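Local coordinates for protein putative D-tyrosyl-tRNA(Tyr) deacylase 2 (Leishmania major, PDB 1TC5) that may hydrolyse D-tyrosyl-tRNA(Tyr) to D-tyrosine and free tRNA, a possible defence against the harmful effects of D-tyrosine, at residues A[86-96]-A[126-137]. Residues are numbered along the deposited sequence; the frame is centred on the assembly and turned at random.
Sequences LEECPEMDILI and YDRFCHFVRVAR
Ile96 packs between Tyr126 and Val133. Ile96 CG2 lies anti to the backbone N and meets Tyr126 CE1 at 3.8 Å. Its other branch places CD1 beside Cys130 SG, Phe129 CE2 and Val133 CG1. The Cys130 sulfur also sits over one face of the Tyr126 ring, near its rim, and the hydroxyl of that tyrosine bonds to Gly172 O. Two residues earlier in the strand, Ile94 CD1 touches Val133 CG1 at 4.0 Å. The Ile94 side chain crosses that of Arg137 at about a right angle, with CD1 against CG, CD and NE. Helix 119-136 thus lies against the mixed five-stranded sheet of the DTD fold. Its segment 126-136 runs antiparallel to strand 93-96, the axes approaching to 10.8 Å. Val133 also reaches strand 169-171. Arg137 bends at chi2 and chi3 and puts its guanidinium among the carbonyls of two consecutive type I turns. Arg137 NH1 donates to Leu86 O at 2.8 Å, from above the carbonyl plane. Arg137 NH2 donates to Cys89 O (2.9 Å) and, more nearly straight, to Met92 O (3.2 Å, 167°). Pro90 O lies over one guanidinium face and Leu86 CB over the opposite one. One water joins Arg137 NE to Met92 O. Another links Arg137 O to Pro90 O, which also bonds to Ser167.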
loop_
_atom_site.group_PDB
_atom_site.type_symbol
_atom_site.label_atom_id
_atom_site.label_comp_id
_atom_site.label_asym_id
_atom_site.label_seq_id
_atom_site.Cartn_x
_atom_site.Cartn_y
_atom_site.Cartn_z
ATOM N N LEU A 86 -16.553 5.827 5.924
ATOM C CA LEU A 86 -15.978 6.370 7.132
ATOM C C LEU A 86 -16.975 7.292 7.804
ATOM O O LEU A 86 -17.064 7.309 9.023
ATOM C CB LEU A 86 -14.687 7.135 6.824
ATOM C CG LEU A 86 -13.501 6.206 6.690
ATOM C CD1 LEU A 86 -12.424 6.849 5.817
ATOM C CD2 LEU A 86 -12.970 5.834 8.111
ATOM N N GLU A 87 -17.747 8.038 7.012
ATOM C CA GLU A 87 -18.714 8.984 7.559
ATOM C C GLU A 87 -19.705 8.285 8.500
ATOM O O GLU A 87 -19.959 8.758 9.593
ATOM C CB GLU A 87 -19.436 9.737 6.427
ATOM C CG GLU A 87 -20.545 10.690 6.870
ATOM C CD GLU A 87 -21.261 11.352 5.693
ATOM O OE1 GLU A 87 -21.734 10.632 4.776
ATOM O OE2 GLU A 87 -21.349 12.611 5.675
ATOM N N GLU A 88 -20.219 7.125 8.111
ATOM C CA GLU A 88 -21.200 6.436 8.953
ATOM C C GLU A 88 -20.541 5.667 10.103
ATOM O O GLU A 88 -21.239 5.110 10.934
ATOM C CB GLU A 88 -22.105 5.513 8.115
ATOM C CG GLU A 88 -21.456 4.244 7.579
ATOM C CD GLU A 88 -22.337 3.548 6.552
ATOM O OE1 GLU A 88 -23.567 3.452 6.775
ATOM O OE2 GLU A 88 -21.809 3.126 5.503
ATOM N N CYS A 89 -19.209 5.623 10.131
ATOM C CA CYS A 89 -18.474 5.042 11.261
ATOM C C CYS A 89 -17.480 6.089 11.825
ATOM O O CYS A 89 -16.283 5.983 11.625
ATOM C CB CYS A 89 -17.773 3.759 10.819
ATOM S SG CYS A 89 -18.872 2.527 10.063
ATOM N N PRO A 90 -18.000 7.084 12.547
ATOM C CA PRO A 90 -17.196 8.216 13.047
ATOM C C PRO A 90 -16.014 7.878 13.944
ATOM O O PRO A 90 -15.136 8.737 14.063
ATOM C CB PRO A 90 -18.200 9.061 13.866
ATOM C CG PRO A 90 -19.446 8.192 14.044
ATOM C CD PRO A 90 -19.424 7.190 12.926
ATOM N N GLU A 91 -16.003 6.700 14.561
ATOM C CA GLU A 91 -14.973 6.311 15.515
ATOM C C GLU A 91 -13.762 5.619 14.906
ATOM O O GLU A 91 -12.772 5.420 15.602
ATOM C CB GLU A 91 -15.573 5.395 16.570
ATOM C CG GLU A 91 -16.547 6.107 17.497
ATOM C CD GLU A 91 -16.768 5.329 18.781
ATOM O OE1 GLU A 91 -15.864 5.348 19.656
ATOM O OE2 GLU A 91 -17.834 4.699 18.912
ATOM N N MET A 92 -13.853 5.242 13.632
ATOM C CA MET A 92 -12.718 4.662 12.933
ATOM C C MET A 92 -11.583 5.703 12.875
ATOM O O MET A 92 -11.829 6.907 12.787
ATOM C CB MET A 92 -13.109 4.218 11.515
ATOM C CG MET A 92 -14.058 3.003 11.417
ATOM S SD MET A 92 -13.410 1.435 12.139
ATOM C CE MET A 92 -14.219 1.445 13.743
ATOM N N ASP A 93 -10.355 5.210 12.958
ATOM C CA ASP A 93 -9.153 6.018 12.879
ATOM C C ASP A 93 -8.754 6.158 11.416
ATOM O O ASP A 93 -9.067 5.311 10.595
ATOM C CB ASP A 93 -8.019 5.364 13.698
ATOM C CG ASP A 93 -8.191 5.525 15.180
ATOM O OD1 ASP A 93 -9.225 6.058 15.652
ATOM O OD2 ASP A 93 -7.326 5.146 15.988
ATOM N N ILE A 94 -8.084 7.257 11.103
ATOM C CA ILE A 94 -7.506 7.494 9.779
ATOM C C ILE A 94 -6.037 7.848 10.000
ATOM O O ILE A 94 -5.699 8.685 10.856
ATOM C CB ILE A 94 -8.273 8.617 9.005
ATOM C CG1 ILE A 94 -9.754 8.242 8.848
ATOM C CG2 ILE A 94 -7.669 8.843 7.618
ATOM C CD1 ILE A 94 -10.641 9.418 8.460
ATOM N N LEU A 95 -5.185 7.171 9.247
ATOM C CA LEU A 95 -3.748 7.366 9.252
ATOM C C LEU A 95 -3.338 7.796 7.855
ATOM O O LEU A 95 -3.518 7.044 6.927
ATOM C CB LEU A 95 -3.048 6.050 9.602
ATOM C CG LEU A 95 -1.522 6.089 9.600
ATOM C CD1 LEU A 95 -1.004 7.144 10.544
ATOM C CD2 LEU A 95 -0.943 4.725 9.978
ATOM N N ILE A 96 -2.784 9.000 7.739
ATOM C CA ILE A 96 -2.479 9.634 6.449
ATOM C C ILE A 96 -0.974 9.675 6.320
ATOM O O ILE A 96 -0.277 10.178 7.225
ATOM C CB ILE A 96 -3.039 11.097 6.396
ATOM C CG1 ILE A 96 -4.544 11.107 6.650
ATOM C CG2 ILE A 96 -2.741 11.725 5.068
ATOM C CD1 ILE A 96 -5.105 12.466 6.999
ATOM N N TYR A 126 -1.007 19.245 1.325
ATOM C CA TYR A 126 -0.995 18.131 2.281
ATOM C C TYR A 126 -1.482 18.594 3.644
ATOM O O TYR A 126 -2.313 17.948 4.294
ATOM C CB TYR A 126 0.414 17.570 2.461
ATOM C CG TYR A 126 0.517 16.517 3.540
ATOM C CD1 TYR A 126 -0.049 15.253 3.362
ATOM C CD2 TYR A 126 1.172 16.772 4.729
ATOM C CE1 TYR A 126 0.011 14.284 4.353
ATOM C CE2 TYR A 126 1.251 15.802 5.716
ATOM C CZ TYR A 126 0.674 14.561 5.525
ATOM O OH TYR A 126 0.767 13.581 6.509
ATOM N N ASP A 127 -0.923 19.706 4.075
ATOM C CA ASP A 127 -1.336 20.333 5.315
ATOM C C ASP A 127 -2.834 20.678 5.319
ATOM O O ASP A 127 -3.537 20.445 6.303
ATOM C CB ASP A 127 -0.496 21.585 5.537
ATOM C CG ASP A 127 -0.702 22.180 6.895
ATOM O OD1 ASP A 127 -0.269 21.543 7.874
ATOM O OD2 ASP A 127 -1.279 23.274 7.075
ATOM N N ARG A 128 -3.308 21.234 4.206
ATOM C CA ARG A 128 -4.702 21.660 4.086
ATOM C C ARG A 128 -5.613 20.455 4.077
ATOM O O ARG A 128 -6.655 20.447 4.720
ATOM C CB ARG A 128 -4.872 22.504 2.824
ATOM C CG ARG A 128 -6.135 23.316 2.753
ATOM C CD ARG A 128 -6.113 24.550 3.623
ATOM N NE ARG A 128 -7.398 25.256 3.610
ATOM C CZ ARG A 128 -7.941 25.882 4.657
ATOM N NH1 ARG A 128 -7.338 25.914 5.846
ATOM N NH2 ARG A 128 -9.106 26.490 4.513
ATOM N N PHE A 129 -5.185 19.414 3.382
ATOM C CA PHE A 129 -5.934 18.177 3.301
ATOM C C PHE A 129 -6.062 17.480 4.659
ATOM O O PHE A 129 -7.135 16.988 4.990
ATOM C CB PHE A 129 -5.286 17.236 2.287
ATOM C CG PHE A 129 -5.959 15.911 2.181
ATOM C CD1 PHE A 129 -7.028 15.735 1.304
ATOM C CD2 PHE A 129 -5.524 14.834 2.948
ATOM C CE1 PHE A 129 -7.652 14.501 1.186
ATOM C CE2 PHE A 129 -6.143 13.573 2.827
ATOM C CZ PHE A 129 -7.216 13.422 1.958
ATOM N N CYS A 130 -4.988 17.470 5.454
ATOM C CA CYS A 130 -5.026 16.873 6.778
ATOM C C CYS A 130 -5.920 17.693 7.721
ATOM O O CYS A 130 -6.656 17.117 8.524
ATOM C CB CYS A 130 -3.610 16.729 7.360
ATOM S SG CYS A 130 -2.481 15.565 6.482
ATOM N N HIS A 131 -5.846 19.022 7.618
ATOM C CA HIS A 131 -6.747 19.906 8.370
ATOM C C HIS A 131 -8.242 19.597 8.097
ATOM O O HIS A 131 -9.053 19.492 9.027
ATOM C CB HIS A 131 -6.426 21.374 8.050
ATOM C CG HIS A 131 -7.440 22.343 8.583
ATOM N ND1 HIS A 131 -7.809 22.377 9.912
ATOM C CD2 HIS A 131 -8.181 23.293 7.962
ATOM C CE1 HIS A 131 -8.726 23.314 10.088
ATOM N NE2 HIS A 131 -8.976 23.877 8.920
ATOM N N PHE A 132 -8.602 19.487 6.819
ATOM C CA PHE A 132 -9.974 19.229 6.416
ATOM C C PHE A 132 -10.454 17.886 6.936
ATOM O O PHE A 132 -11.608 17.748 7.281
ATOM C CB PHE A 132 -10.121 19.291 4.889
ATOM C CG PHE A 132 -10.079 20.686 4.304
ATOM C CD1 PHE A 132 -10.376 21.821 5.068
ATOM C CD2 PHE A 132 -9.781 20.858 2.953
ATOM C CE1 PHE A 132 -10.352 23.091 4.503
ATOM C CE2 PHE A 132 -9.752 22.129 2.383
ATOM C CZ PHE A 132 -10.049 23.248 3.162
ATOM N N VAL A 133 -9.572 16.887 6.976
ATOM C CA VAL A 133 -9.946 15.553 7.470
ATOM C C VAL A 133 -10.182 15.632 8.979
ATOM O O VAL A 133 -11.191 15.152 9.475
ATOM C CB VAL A 133 -8.881 14.461 7.086
ATOM C CG1 VAL A 133 -9.218 13.049 7.670
ATOM C CG2 VAL A 133 -8.755 14.360 5.569
ATOM N N ARG A 134 -9.270 16.275 9.702
ATOM C CA ARG A 134 -9.438 16.505 11.142
ATOM C C ARG A 134 -10.790 17.146 11.454
ATOM O O ARG A 134 -11.496 16.715 12.376
ATOM C CB ARG A 134 -8.342 17.437 11.701
ATOM C CG ARG A 134 -6.954 16.827 11.902
ATOM C CD ARG A 134 -5.918 17.879 12.361
ATOM N NE ARG A 134 -4.671 17.781 11.632
ATOM C CZ ARG A 134 -3.973 18.800 11.168
ATOM N NH1 ARG A 134 -4.382 20.052 11.324
ATOM N NH2 ARG A 134 -2.835 18.553 10.532
ATOM N N VAL A 135 -11.141 18.168 10.675
ATOM C CA VAL A 135 -12.373 18.922 10.896
ATOM C C VAL A 135 -13.586 18.024 10.628
ATOM O O VAL A 135 -14.518 17.995 11.430
ATOM C CB VAL A 135 -12.388 20.231 10.057
ATOM C CG1 VAL A 135 -13.746 20.915 10.087
ATOM C CG2 VAL A 135 -11.311 21.183 10.575
ATOM N N ALA A 136 -13.544 17.253 9.538
ATOM C CA ALA A 136 -14.658 16.358 9.182
ATOM C C ALA A 136 -14.806 15.162 10.134
ATOM O O ALA A 136 -15.837 14.484 10.132
ATOM C CB ALA A 136 -14.510 15.857 7.731
ATOM N N ARG A 137 -13.773 14.893 10.921
ATOM C CA ARG A 137 -13.813 13.825 11.916
ATOM C C ARG A 137 -14.002 14.339 13.349
ATOM O O ARG A 137 -14.025 13.545 14.298
ATOM C CB ARG A 137 -12.556 12.943 11.797
ATOM C CG ARG A 137 -12.367 12.335 10.412
ATOM C CD ARG A 137 -13.508 11.439 9.977
ATOM N NE ARG A 137 -13.429 10.108 10.580
ATOM C CZ ARG A 137 -14.367 9.179 10.438
ATOM N NH1 ARG A 137 -15.473 9.452 9.784
ATOM N NH2 ARG A 137 -14.212 7.976 10.972
HETATM O O HOH W 1 -15.450 11.288 13.516
HETATM O O HOH W 2 -11.045 9.405 12.368
#